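Local coordinates for protein enoyl-CoA hydratase/carnithine racemase (PDB 6SL9) that probably acts as the oxepin-CoA-forming isomerase PaaG of phenylacetic acid catabolism, a crotonase-family enzyme built as a trimer, at residues 63-66 with 67-71; 79-82 with 83-87; 143-146 with 147-151; 212-215 with 216-219; 239-242 with 243-247. All blocks are in the same frame, centred on the assembly; numbering follows the deposited sequence.

Contact 1 of 5, residues 63-66 with 67-71; sequences AGQD and LTEFG
The carboxamide of Gln65 meets the carboxylate of Glu69 with the two planes only 30° apart, and its NE2 donates to Glu69 OE2 over 2.9 Å. The acceptor lies almost in the amide plane, whereas the amide reaches the carboxylate oxygen on its anti side. The Phe70 ring approaches the same amide obliquely, its CE2 3.6 Å from Gln65 NE2. Water 1 closes a ring of bonds by donating to Gln65 OE1 and to Glu69 OE2. A bend at chi2 (68°) folds Gln65 back, and its second NE2 hydrogen reaches Asp66 O at 2.9 Å. Glu69 N grips that carbonyl from the opposite face, with Glu69 N 3.1 Å from Asp66 O, as in a beta turn over residues 66-69. An Asx turn lies within it: Asp66 OD1 accepts from Thr68 N at 3.0 Å and from Thr68 OG1 at 2.7 Å, both arriving from one face of the carboxylate. The Ala-Gly-x-Asp sequence here resembles the one that borders the oxyanion hole in crotonase relatives. The turn belongs to the loop between strand 51-56 and helix 77-93. Asp66 OD2 is salt-bridged to Arg21, Glu69 OE1 accepts from Gly30 N at the start of helix 30-45, and Phe70 sets its ring edge-to-face with Tyr77 and His80 of helix 77-93.

Contact 2 of 5, residues 79-82 with 83-87; sequences AHLR and RYNRV
His80 and Tyr84, one turn apart on helix 77-93, form the aromatic part of this contact. Their rings are inclined at 51° with centroids 4.8 Å apart, and Tyr84 CD2 lies over one face of the imidazole, toward its rim. The rings come closest at His80 CE1 and Tyr84 CE2, 3.4 Å apart. A chi1 of -173° puts the imidazole beside its own carbonyl carbon, on the side where Tyr84 follows. On the tyrosine, Arg83 CG rides above the centre of one ring face. Backbone bonds hold the turn: Arg83 N donates to Ala79 O, and Tyr84 N to His80 O at 3.0 Å. The pattern then breaks, since the nitrogens of Arg86 and Val87 make no bond to the preceding turn, and Val87 N binds Tyr84 O instead, at 3.0 Å. Water 2 bridges the kink, donating to Arg82 O (2.6 Å) and Arg83 O and accepting from Arg86 NE at 3.0 Å. Among the charged groups, Arg83 NH1 lies 3.4 Å above the guanidinium plane of Arg86; the salt bridge of Arg83 NH2 to Asp34 probably offsets this proximity of like charges. That bridge, with Tyr84 packed on Leu33, joins the segment to helix 30-45. On other sides Leu81 touches Asp140, while Leu81 and Asn85 pack on Gln231 and Leu224, respectively, of the second subunit.

Contact 3 of 5, residues 143-146 with 147-151; sequences LSFL and LPRLV
The guanidinium of Arg149 lies flat on the ring of Phe145, one helical turn earlier, with the planes 13° apart. This is a stacked cation-pi pair: Arg149 CZ stands 3.6 Å from the ring centroid, 21° off the normal, and the Arg149 CD methylene adds a CH-pi contact over the same face. An extended chain from CG to NE brings the charged end back along the helix, where Arg149 NH1 donates to Phe145 O at 2.9 Å. One residue thus supplies both the aromatic face and the acceptor that fix the rotation of the guanidinium. Elsewhere along the turn, Leu143 and Leu147 run side by side, pointing the same way (Leu143 CD1 to Leu147 CB 4.0 Å), and Pro148, which lacks an N-H, places its CD 3.2 Å from Ser144 O. The leucines pack between helices 109-115 and 153-162. The polar face turns to the trimer interface, where Arg149 NH2 donates to Thr215 O and Ser144 OG bonds Glu227 OE1, both of the second subunit.

Contact 4 of 5, residues 212-215 with 216-219; sequences LLET and YRLS
Glu214 and Arg217 run alongside each other near the end of helix 202-214. Their carboxylate and guanidinium planes are 13° apart, and OE2 comes to the guanidinium edge, in its plane, to form a salt bridge of 3.1 Å between Glu214 OE2 and Arg217 NH1. Arg217 reaches there by a bend at chi3 (-85°). The backbone leaves the alpha-helical pattern here: Arg217 N donates to Glu214 O at 3.2 Å, and no longer to the residue four back. Water 3 takes up the slack, donating to Leu213 O (2.8 Å) and accepting from Tyr216 N (3.1 Å). The hydroxyl of Thr215 is satisfied across a subunit boundary, its OG1 bonded to Ser144 O of the third subunit. The other branch of Thr215, CG2, lies over one face of the Tyr216 ring, 3.4 Å from Tyr216 CD2, while Leu218 CD1 packs on Glu214 CB at 3.9 Å. Ser219 opens the next helix as its N-cap: its side chain caps a backbone N beyond the segment, and its own N is bonded to Glu222 OE1, consistent with a capping box. Because Arg217 packs against Arg217 of the second subunit, the carboxylate of Glu214 probably tempers the gathering of positive charge where the subunits meet.

Contact 5 of 5, residues 239-242 with 243-247; sequences DHEE and GVRAF
Arg245 is shared by two consecutive acids, Glu241 and Glu242, each holding a different nitrogen in a salt-bridge network. Arg245 NH2 donates to Glu242 OE2 at 2.8 Å, using the anti lone pair of the oxygen, while Arg245 NH1 lies 3.2 Å from Glu241 OE2. Neither carboxylate faces the guanidinium flat: the planes differ by 79° for Glu241 and 55° for Glu242. A bend at chi3 (-63°) folds the arginine over the helix, with Glu241 O above one face, and water 4 links Glu241 OE1 to Arg245 NH2. On another side of the helix Val244 CG2 touches His240 CE1 at 3.3 Å. Regular bonds, such as Val244 N to His240 O (3.0 Å), run beneath these side chains. Helix 238-249 is tied to the C-terminal tail by Glu242 OE1, salt-bridged to Arg251 and hydrogen-bonded to Arg254 N, and by Asp239, bonded to Gln256 N and Gly257 N. Both imidazole nitrogens of His240 bond to the third subunit, at Ile135 O and Tyr77 OH.

From the N terminus the five contacts follow in series; each joins adjoining segments, so none closes a long loop, and none nests within or crosses another. Contact 1 shapes the loop leaving strand 51-56, and contact 2 lies on helix 77-93, into which that loop leads; they touch through His80, next to Gln65, Glu69 and Phe70. Contact 3, on helix 143-151, meets contact 4, at the end of helix 202-214, where Arg149 packs on Tyr216 and Phe145 on Leu213. The same two regions meet again between subunits. Contact 5, on helix 238-249, stands apart, its centre about 28 Å from that of contact 4, and joins the C-terminal part to the third subunit.

Contact 1 of 5, residues 63-66 with 67-71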
loop_
_atom_site.group_PDB
_atom_site.type_symbol
_atom_site.label_atom_id
_atom_site.label_comp_id
_atom_site.label_asym_id
_atom_site.label_seq_id
_atom_site.Cartn_x
_atom_site.Cartn_y
_atom_site.Cartn_z
ATOM N N ALA A 63 11.088 -6.700 -23.834
ATOM C CA ALA A 63 10.415 -8.004 -23.596
ATOM C C ALA A 63 11.005 -8.808 -22.421
ATOM O O ALA A 63 10.499 -9.879 -22.120
ATOM C CB ALA A 63 10.434 -8.837 -24.866
ATOM N N GLY A 64 11.987 -8.247 -21.731
ATOM C CA GLY A 64 12.565 -8.905 -20.554
ATOM C C GLY A 64 13.732 -9.771 -20.932
ATOM O O GLY A 64 14.374 -9.582 -21.957
ATOM N N GLN A 65 14.089 -10.685 -20.035
ATOM C CA GLN A 65 15.321 -11.469 -20.142
ATOM C C GLN A 65 15.393 -12.200 -21.457
ATOM O O GLN A 65 14.438 -12.894 -21.846
ATOM C CB GLN A 65 15.398 -12.495 -19.016
ATOM C CG GLN A 65 16.561 -13.448 -19.145
ATOM C CD GLN A 65 17.903 -12.790 -18.944
ATOM O OE1 GLN A 65 18.101 -11.951 -18.063
ATOM N NE2 GLN A 65 18.888 -13.138 -19.784
ATOM N N ASP A 66 16.571 -12.120 -22.099
ATOM C CA ASP A 66 16.907 -12.956 -23.257
ATOM C C ASP A 66 17.176 -14.398 -22.777
ATOM O O ASP A 66 18.214 -14.627 -22.155
ATOM C CB ASP A 66 18.109 -12.364 -23.959
ATOM C CG ASP A 66 18.528 -13.077 -25.211
ATOM O OD1 ASP A 66 17.981 -14.150 -25.497
ATOM O OD2 ASP A 66 19.508 -12.580 -25.823
ATOM N N LEU A 67 16.291 -15.338 -23.071
ATOM C CA LEU A 67 16.481 -16.725 -22.566
ATOM C C LEU A 67 17.710 -17.415 -23.169
ATOM O O LEU A 67 18.198 -18.366 -22.565
ATOM C CB LEU A 67 15.204 -17.522 -22.845
ATOM C CG LEU A 67 13.945 -16.923 -22.195
ATOM C CD1 LEU A 67 12.708 -17.702 -22.551
ATOM C CD2 LEU A 67 14.104 -16.832 -20.695
ATOM N N THR A 68 18.232 -16.893 -24.272
ATOM C CA THR A 68 19.419 -17.469 -24.950
ATOM C C THR A 68 20.703 -17.109 -24.198
ATOM O O THR A 68 21.718 -17.776 -24.452
ATOM C CB THR A 68 19.469 -17.083 -26.420
ATOM O OG1 THR A 68 19.953 -15.732 -26.457
ATOM C CG2 THR A 68 18.127 -17.280 -27.085
ATOM N N GLU A 69 20.663 -16.198 -23.220
ATOM C CA GLU A 69 21.900 -15.885 -22.455
ATOM C C GLU A 69 22.449 -17.125 -21.747
ATOM O O GLU A 69 23.633 -17.201 -21.520
ATOM C CB GLU A 69 21.606 -14.760 -21.471
ATOM C CG GLU A 69 22.853 -14.271 -20.758
ATOM C CD GLU A 69 22.714 -13.032 -19.881
ATOM O OE1 GLU A 69 23.706 -12.604 -19.310
ATOM O OE2 GLU A 69 21.675 -12.514 -19.767
ATOM N N PHE A 70 21.575 -18.028 -21.331
ATOM C CA PHE A 70 21.898 -19.230 -20.524
ATOM C C PHE A 70 22.169 -20.410 -21.450
ATOM O O PHE A 70 21.505 -20.534 -22.515
ATOM C CB PHE A 70 20.791 -19.471 -19.493
ATOM C CG PHE A 70 20.489 -18.279 -18.636
ATOM C CD1 PHE A 70 21.391 -17.815 -17.711
ATOM C CD2 PHE A 70 19.367 -17.533 -18.912
ATOM C CE1 PHE A 70 21.110 -16.676 -16.971
ATOM C CE2 PHE A 70 19.091 -16.402 -18.170
ATOM C CZ PHE A 70 19.962 -15.978 -17.211
ATOM N N GLY A 71 23.093 -21.264 -21.030
ATOM C CA GLY A 71 23.362 -22.480 -21.797
ATOM C C GLY A 71 22.165 -23.396 -21.701
ATOM O O GLY A 71 21.053 -22.942 -21.356
HETATM O O HOH W 1 20.388 -10.833 -17.574
#

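Contact 2 of 5, residues 79-82 with 83-87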
loop_
_atom_site.group_PDB
_atom_site.type_symbol
_atom_site.label_atom_id
_atom_site.label_comp_id
_atom_site.label_asym_id
_atom_site.label_seq_id
_atom_site.Cartn_x
_atom_site.Cartn_y
_atom_site.Cartn_z
ATOM N N ALA A 79 22.865 -16.873 -8.634
ATOM C CA ALA A 79 24.151 -16.201 -8.915
ATOM C C ALA A 79 23.973 -15.073 -9.949
ATOM O O ALA A 79 24.568 -13.993 -9.810
ATOM C CB ALA A 79 25.150 -17.216 -9.415
ATOM N N HIS A 80 23.139 -15.294 -10.938
ATOM C CA HIS A 80 22.932 -14.289 -11.999
ATOM C C HIS A 80 22.319 -13.017 -11.362
ATOM O O HIS A 80 22.809 -11.909 -11.632
ATOM C CB HIS A 80 22.012 -14.904 -13.059
ATOM C CG HIS A 80 21.892 -14.019 -14.233
ATOM N ND1 HIS A 80 22.927 -13.915 -15.155
ATOM C CD2 HIS A 80 20.904 -13.194 -14.641
ATOM C CE1 HIS A 80 22.554 -13.069 -16.102
ATOM N NE2 HIS A 80 21.350 -12.583 -15.804
ATOM N N LEU A 81 21.273 -13.181 -10.587
ATOM C CA LEU A 81 20.611 -12.021 -9.966
ATOM C C LEU A 81 21.484 -11.378 -8.912
ATOM O O LEU A 81 21.533 -10.144 -8.853
ATOM C CB LEU A 81 19.219 -12.416 -9.452
ATOM C CG LEU A 81 18.175 -12.682 -10.547
ATOM C CD1 LEU A 81 16.952 -13.337 -9.908
ATOM C CD2 LEU A 81 17.772 -11.426 -11.307
ATOM N N ARG A 82 22.259 -12.159 -8.160
ATOM C CA ARG A 82 23.151 -11.507 -7.200
ATOM C C ARG A 82 24.134 -10.622 -7.949
ATOM O O ARG A 82 24.488 -9.539 -7.458
ATOM C CB ARG A 82 23.891 -12.520 -6.310
ATOM C CG ARG A 82 22.986 -13.046 -5.211
ATOM C CD ARG A 82 23.782 -13.950 -4.252
ATOM N NE ARG A 82 22.953 -14.550 -3.226
ATOM C CZ ARG A 82 22.444 -13.929 -2.147
ATOM N NH1 ARG A 82 22.711 -12.652 -1.934
ATOM N NH2 ARG A 82 21.666 -14.606 -1.296
ATOM N N ARG A 83 24.621 -11.077 -9.094
ATOM C CA ARG A 83 25.567 -10.260 -9.893
ATOM C C ARG A 83 24.876 -9.014 -10.430
ATOM O O ARG A 83 25.492 -7.941 -10.360
ATOM C CB ARG A 83 26.152 -11.116 -10.999
ATOM C CG ARG A 83 27.007 -10.344 -11.968
ATOM C CD ARG A 83 28.146 -9.570 -11.350
ATOM N NE ARG A 83 28.819 -8.775 -12.380
ATOM C CZ ARG A 83 28.358 -7.626 -12.898
ATOM N NH1 ARG A 83 27.293 -7.004 -12.421
ATOM N NH2 ARG A 83 29.053 -7.054 -13.838
ATOM N N TYR A 84 23.706 -9.144 -11.037
ATOM C CA TYR A 84 23.093 -8.014 -11.778
ATOM C C TYR A 84 22.113 -7.193 -10.927
ATOM O O TYR A 84 21.732 -6.108 -11.379
ATOM C CB TYR A 84 22.503 -8.462 -13.098
ATOM C CG TYR A 84 23.600 -8.956 -14.012
ATOM C CD1 TYR A 84 24.470 -8.068 -14.601
ATOM C CD2 TYR A 84 23.837 -10.309 -14.228
ATOM C CE1 TYR A 84 25.535 -8.519 -15.367
ATOM C CE2 TYR A 84 24.857 -10.748 -15.048
ATOM C CZ TYR A 84 25.742 -9.857 -15.585
ATOM O OH TYR A 84 26.751 -10.338 -16.358
ATOM N N ASN A 85 21.898 -7.557 -9.653
ATOM C CA ASN A 85 20.953 -6.781 -8.804
ATOM C C ASN A 85 21.516 -5.390 -8.550
ATOM O O ASN A 85 20.743 -4.492 -8.266
ATOM C CB ASN A 85 20.573 -7.530 -7.511
ATOM C CG ASN A 85 19.457 -8.534 -7.649
ATOM O OD1 ASN A 85 18.646 -8.451 -8.563
ATOM N ND2 ASN A 85 19.357 -9.465 -6.701
ATOM N N ARG A 86 22.817 -5.201 -8.710
ATOM C CA ARG A 86 23.391 -3.853 -8.538
ATOM C C ARG A 86 22.732 -2.848 -9.506
ATOM O O ARG A 86 22.759 -1.637 -9.244
ATOM C CB ARG A 86 24.907 -3.870 -8.594
ATOM C CG ARG A 86 25.401 -4.245 -9.969
ATOM C CD ARG A 86 26.918 -4.434 -9.961
ATOM N NE ARG A 86 27.499 -5.593 -9.243
ATOM C CZ ARG A 86 28.784 -5.971 -9.430
ATOM N NH1 ARG A 86 29.560 -5.188 -10.145
ATOM N NH2 ARG A 86 29.300 -7.030 -8.856
ATOM N N VAL A 87 22.280 -3.290 -10.654
ATOM C CA VAL A 87 21.644 -2.343 -11.592
ATOM C C VAL A 87 20.318 -1.819 -11.038
ATOM O O VAL A 87 19.990 -0.635 -11.185
ATOM C CB VAL A 87 21.520 -2.991 -12.962
ATOM C CG1 VAL A 87 21.100 -1.947 -13.976
ATOM C CG2 VAL A 87 22.861 -3.589 -13.372
HETATM O O HOH W 2 25.389 -7.080 -7.777
#

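Contact 3 of 5, residues 143-146 with 147-151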
loop_
_atom_site.group_PDB
_atom_site.type_symbol
_atom_site.label_atom_id
_atom_site.label_comp_id
_atom_site.label_asym_id
_atom_site.label_seq_id
_atom_site.Cartn_x
_atom_site.Cartn_y
_atom_site.Cartn_z
ATOM N N LEU A 143 10.571 -6.440 -9.105
ATOM C CA LEU A 143 9.123 -6.349 -9.394
ATOM C C LEU A 143 8.340 -6.781 -8.147
ATOM O O LEU A 143 7.211 -6.258 -7.943
ATOM C CB LEU A 143 8.782 -7.220 -10.587
ATOM C CG LEU A 143 7.317 -7.117 -11.068
ATOM C CD1 LEU A 143 6.989 -5.697 -11.465
ATOM C CD2 LEU A 143 7.125 -8.079 -12.221
ATOM N N SER A 144 8.842 -7.727 -7.329
ATOM C CA SER A 144 8.060 -8.146 -6.152
ATOM C C SER A 144 7.992 -7.020 -5.097
ATOM O O SER A 144 7.085 -7.058 -4.274
ATOM C CB SER A 144 8.584 -9.413 -5.543
ATOM O OG SER A 144 9.774 -9.229 -4.806
ATOM N N PHE A 145 8.945 -6.122 -5.120
ATOM C CA PHE A 145 9.006 -4.931 -4.240
ATOM C C PHE A 145 8.072 -3.885 -4.804
ATOM O O PHE A 145 7.200 -3.370 -4.087
ATOM C CB PHE A 145 10.464 -4.543 -4.140
ATOM C CG PHE A 145 10.714 -3.295 -3.323
ATOM C CD1 PHE A 145 10.685 -2.047 -3.921
ATOM C CD2 PHE A 145 11.077 -3.345 -1.990
ATOM C CE1 PHE A 145 10.868 -0.899 -3.190
ATOM C CE2 PHE A 145 11.364 -2.186 -1.256
ATOM C CZ PHE A 145 11.261 -0.950 -1.865
ATOM N N LEU A 146 8.281 -3.513 -6.055
ATOM C CA LEU A 146 7.552 -2.379 -6.618
ATOM C C LEU A 146 6.087 -2.644 -6.849
ATOM O O LEU A 146 5.268 -1.762 -6.587
ATOM C CB LEU A 146 8.185 -1.992 -7.965
ATOM C CG LEU A 146 9.484 -1.200 -7.940
ATOM C CD1 LEU A 146 9.894 -0.957 -9.372
ATOM C CD2 LEU A 146 9.319 0.130 -7.216
ATOM N N LEU A 147 5.723 -3.811 -7.366
ATOM C CA LEU A 147 4.334 -3.944 -7.836
ATOM C C LEU A 147 3.303 -3.794 -6.730
ATOM O O LEU A 147 2.371 -3.013 -6.947
ATOM C CB LEU A 147 4.183 -5.232 -8.628
ATOM C CG LEU A 147 2.872 -5.344 -9.391
ATOM C CD1 LEU A 147 2.764 -4.257 -10.430
ATOM C CD2 LEU A 147 2.823 -6.696 -10.075
ATOM N N PRO A 148 3.440 -4.451 -5.577
ATOM C CA PRO A 148 2.427 -4.249 -4.557
ATOM C C PRO A 148 2.374 -2.804 -4.043
ATOM O O PRO A 148 1.290 -2.319 -3.709
ATOM C CB PRO A 148 2.807 -5.222 -3.459
ATOM C CG PRO A 148 3.858 -6.136 -4.045
ATOM C CD PRO A 148 4.467 -5.452 -5.193
ATOM N N ARG A 149 3.531 -2.123 -3.991
ATOM C CA ARG A 149 3.543 -0.708 -3.543
ATOM C C ARG A 149 2.801 0.178 -4.570
ATOM O O ARG A 149 2.112 1.150 -4.181
ATOM C CB ARG A 149 5.037 -0.290 -3.383
ATOM C CG ARG A 149 5.726 -0.985 -2.193
ATOM C CD ARG A 149 7.217 -0.794 -2.175
ATOM N NE ARG A 149 7.918 -1.131 -0.957
ATOM C CZ ARG A 149 8.026 -2.362 -0.486
ATOM N NH1 ARG A 149 7.638 -3.360 -1.269
ATOM N NH2 ARG A 149 8.682 -2.626 0.660
ATOM N N LEU A 150 2.981 -0.091 -5.874
ATOM C CA LEU A 150 2.410 0.763 -6.929
ATOM C C LEU A 150 0.924 0.486 -7.130
ATOM O O LEU A 150 0.209 1.465 -7.420
ATOM C CB LEU A 150 3.170 0.569 -8.237
ATOM C CG LEU A 150 4.617 1.042 -8.253
ATOM C CD1 LEU A 150 5.265 0.618 -9.547
ATOM C CD2 LEU A 150 4.709 2.551 -8.075
ATOM N N VAL A 151 0.444 -0.744 -7.034
ATOM C CA VAL A 151 -0.927 -1.094 -7.464
ATOM C C VAL A 151 -1.708 -1.705 -6.286
ATOM O O VAL A 151 -2.891 -1.938 -6.477
ATOM C CB VAL A 151 -0.984 -2.021 -8.701
ATOM C CG1 VAL A 151 -0.234 -1.434 -9.888
ATOM C CG2 VAL A 151 -0.474 -3.424 -8.410
#

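Contact 4 of 5, residues 212-215 with 216-219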
loop_
_atom_site.group_PDB
_atom_site.type_symbol
_atom_site.label_atom_id
_atom_site.label_comp_id
_atom_site.label_asym_id
_atom_site.label_seq_id
_atom_site.Cartn_x
_atom_site.Cartn_y
_atom_site.Cartn_z
ATOM N N LEU A 212 10.839 7.667 0.173
ATOM C CA LEU A 212 9.833 6.769 -0.416
ATOM C C LEU A 212 10.334 5.351 -0.462
ATOM O O LEU A 212 9.547 4.435 -0.172
ATOM C CB LEU A 212 9.453 7.252 -1.805
ATOM C CG LEU A 212 8.627 8.549 -1.847
ATOM C CD1 LEU A 212 8.426 8.962 -3.285
ATOM C CD2 LEU A 212 7.303 8.361 -1.104
ATOM N N LEU A 213 11.580 5.123 -0.786
ATOM C CA LEU A 213 12.098 3.742 -0.943
ATOM C C LEU A 213 12.022 3.006 0.411
ATOM O O LEU A 213 11.857 1.804 0.439
ATOM C CB LEU A 213 13.518 3.746 -1.493
ATOM C CG LEU A 213 14.011 2.429 -2.041
ATOM C CD1 LEU A 213 13.291 2.068 -3.307
ATOM C CD2 LEU A 213 15.490 2.446 -2.271
ATOM N N GLU A 214 12.186 3.739 1.509
ATOM C CA GLU A 214 12.243 3.118 2.866
ATOM C C GLU A 214 10.872 3.080 3.544
ATOM O O GLU A 214 10.807 2.433 4.600
ATOM C CB GLU A 214 13.184 3.895 3.776
ATOM C CG GLU A 214 14.581 3.966 3.209
ATOM C CD GLU A 214 15.680 3.926 4.231
ATOM O OE1 GLU A 214 16.600 4.778 4.099
ATOM O OE2 GLU A 214 15.676 2.931 5.031
ATOM N N THR A 215 9.869 3.841 3.102
ATOM C CA THR A 215 8.675 4.225 3.947
ATOM C C THR A 215 8.020 2.975 4.551
ATOM O O THR A 215 7.551 2.976 5.741
ATOM C CB THR A 215 7.671 5.071 3.143
ATOM O OG1 THR A 215 6.644 5.441 4.134
ATOM C CG2 THR A 215 7.132 4.299 1.944
ATOM N N TYR A 216 7.866 1.924 3.802
ATOM C CA TYR A 216 6.994 0.842 4.306
ATOM C C TYR A 216 7.653 0.013 5.425
ATOM O O TYR A 216 6.930 -0.559 6.237
ATOM C CB TYR A 216 6.553 -0.074 3.158
ATOM C CG TYR A 216 5.659 0.618 2.152
ATOM C CD1 TYR A 216 4.310 0.788 2.375
ATOM C CD2 TYR A 216 6.207 1.178 1.013
ATOM C CE1 TYR A 216 3.493 1.443 1.473
ATOM C CE2 TYR A 216 5.414 1.841 0.110
ATOM C CZ TYR A 216 4.053 1.934 0.313
ATOM O OH TYR A 216 3.311 2.529 -0.664
ATOM N N ARG A 217 8.971 -0.085 5.431
ATOM C CA ARG A 217 9.658 -0.922 6.431
ATOM C C ARG A 217 9.952 -0.171 7.715
ATOM O O ARG A 217 10.385 -0.824 8.634
ATOM C CB ARG A 217 10.921 -1.515 5.838
ATOM C CG ARG A 217 12.048 -0.523 5.615
ATOM C CD ARG A 217 13.272 -1.195 5.086
ATOM N NE ARG A 217 14.021 -1.712 6.207
ATOM C CZ ARG A 217 14.981 -1.064 6.843
ATOM N NH1 ARG A 217 15.372 0.135 6.437
ATOM N NH2 ARG A 217 15.571 -1.648 7.867
ATOM N N LEU A 218 9.801 1.144 7.721
ATOM C CA LEU A 218 10.118 1.922 8.946
ATOM C C LEU A 218 8.936 2.017 9.884
ATOM O O LEU A 218 7.799 2.147 9.453
ATOM C CB LEU A 218 10.582 3.312 8.546
ATOM C CG LEU A 218 11.850 3.356 7.692
ATOM C CD1 LEU A 218 12.239 4.818 7.489
ATOM C CD2 LEU A 218 13.016 2.621 8.346
ATOM N N SER A 219 9.233 2.008 11.168
ATOM C CA SER A 219 8.252 2.474 12.165
ATOM C C SER A 219 8.014 3.974 11.939
ATOM O O SER A 219 8.875 4.671 11.385
ATOM C CB SER A 219 8.714 2.205 13.549
ATOM O OG SER A 219 9.792 3.070 13.863
HETATM O O HOH W 3 9.539 0.611 1.513
#

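Contact 5 of 5, residues 239-242 with 243-247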
loop_
_atom_site.group_PDB
_atom_site.type_symbol
_atom_site.label_atom_id
_atom_site.label_comp_id
_atom_site.label_asym_id
_atom_site.label_seq_id
_atom_site.Cartn_x
_atom_site.Cartn_y
_atom_site.Cartn_z
ATOM N N ASP A 239 19.601 25.574 -3.063
ATOM C CA ASP A 239 18.243 25.592 -3.657
ATOM C C ASP A 239 17.177 25.904 -2.597
ATOM O O ASP A 239 16.213 26.568 -2.938
ATOM C CB ASP A 239 17.974 24.258 -4.324
ATOM C CG ASP A 239 18.521 24.150 -5.722
ATOM O OD1 ASP A 239 19.094 25.148 -6.241
ATOM O OD2 ASP A 239 18.394 23.069 -6.313
ATOM N N HIS A 240 17.346 25.432 -1.366
ATOM C CA HIS A 240 16.330 25.796 -0.367
ATOM C C HIS A 240 16.337 27.304 -0.127
ATOM O O HIS A 240 15.256 27.910 -0.010
ATOM C CB HIS A 240 16.573 24.991 0.909
ATOM C CG HIS A 240 15.659 25.480 1.991
ATOM N ND1 HIS A 240 14.289 25.514 1.830
ATOM C CD2 HIS A 240 15.903 25.976 3.238
ATOM C CE1 HIS A 240 13.755 26.030 2.920
ATOM N NE2 HIS A 240 14.680 26.289 3.809
ATOM N N GLU A 241 17.499 27.908 -0.066
ATOM C CA GLU A 241 17.617 29.383 0.152
ATOM C C GLU A 241 16.928 30.130 -0.982
ATOM O O GLU A 241 16.083 31.049 -0.747
ATOM C CB GLU A 241 19.091 29.779 0.257
ATOM C CG GLU A 241 19.396 31.221 0.696
ATOM C CD GLU A 241 20.790 31.803 0.442
ATOM O OE1 GLU A 241 21.656 31.119 -0.196
ATOM O OE2 GLU A 241 21.008 32.982 0.838
ATOM N N GLU A 242 17.141 29.644 -2.200
ATOM C CA GLU A 242 16.473 30.185 -3.389
ATOM C C GLU A 242 14.975 29.974 -3.324
ATOM O O GLU A 242 14.209 30.899 -3.703
ATOM C CB GLU A 242 17.126 29.653 -4.659
ATOM C CG GLU A 242 16.331 29.931 -5.924
ATOM C CD GLU A 242 16.218 31.357 -6.395
ATOM O OE1 GLU A 242 15.430 31.571 -7.399
ATOM O OE2 GLU A 242 16.883 32.233 -5.779
ATOM N N GLY A 243 14.557 28.779 -2.948
ATOM C CA GLY A 243 13.130 28.470 -2.877
ATOM C C GLY A 243 12.402 29.404 -1.913
ATOM O O GLY A 243 11.278 29.847 -2.241
ATOM N N VAL A 244 13.015 29.705 -0.773
ATOM C CA VAL A 244 12.379 30.604 0.226
ATOM C C VAL A 244 12.285 32.015 -0.361
ATOM O O VAL A 244 11.192 32.686 -0.249
ATOM C CB VAL A 244 13.152 30.564 1.555
ATOM C CG1 VAL A 244 12.674 31.637 2.484
ATOM C CG2 VAL A 244 13.019 29.179 2.176
ATOM N N ARG A 245 13.361 32.473 -0.980
ATOM C CA ARG A 245 13.309 33.828 -1.555
ATOM C C ARG A 245 12.235 33.900 -2.648
ATOM O O ARG A 245 11.444 34.906 -2.673
ATOM C CB ARG A 245 14.678 34.175 -2.121
ATOM C CG ARG A 245 15.785 34.450 -1.109
ATOM C CD ARG A 245 16.866 35.299 -1.749
ATOM N NE ARG A 245 17.418 34.489 -2.827
ATOM C CZ ARG A 245 18.352 33.547 -2.684
ATOM N NH1 ARG A 245 18.896 33.317 -1.497
ATOM N NH2 ARG A 245 18.736 32.840 -3.739
ATOM N N ALA A 246 12.120 32.897 -3.499
ATOM C CA ALA A 246 11.178 32.917 -4.632
ATOM C C ALA A 246 9.736 32.889 -4.094
ATOM O O ALA A 246 8.885 33.613 -4.604
ATOM C CB ALA A 246 11.465 31.759 -5.546
ATOM N N PHE A 247 9.444 32.110 -3.060
ATOM C CA PHE A 247 8.112 32.117 -2.442
ATOM C C PHE A 247 7.803 33.467 -1.824
ATOM O O PHE A 247 6.627 33.949 -2.009
ATOM C CB PHE A 247 8.003 31.027 -1.393
ATOM C CG PHE A 247 6.633 31.048 -0.759
ATOM C CD1 PHE A 247 5.529 30.561 -1.453
ATOM C CD2 PHE A 247 6.445 31.529 0.536
ATOM C CE1 PHE A 247 4.272 30.565 -0.869
ATOM C CE2 PHE A 247 5.190 31.513 1.135
ATOM C CZ PHE A 247 4.109 31.025 0.427
HETATM O O HOH W 4 20.667 30.309 -3.036
#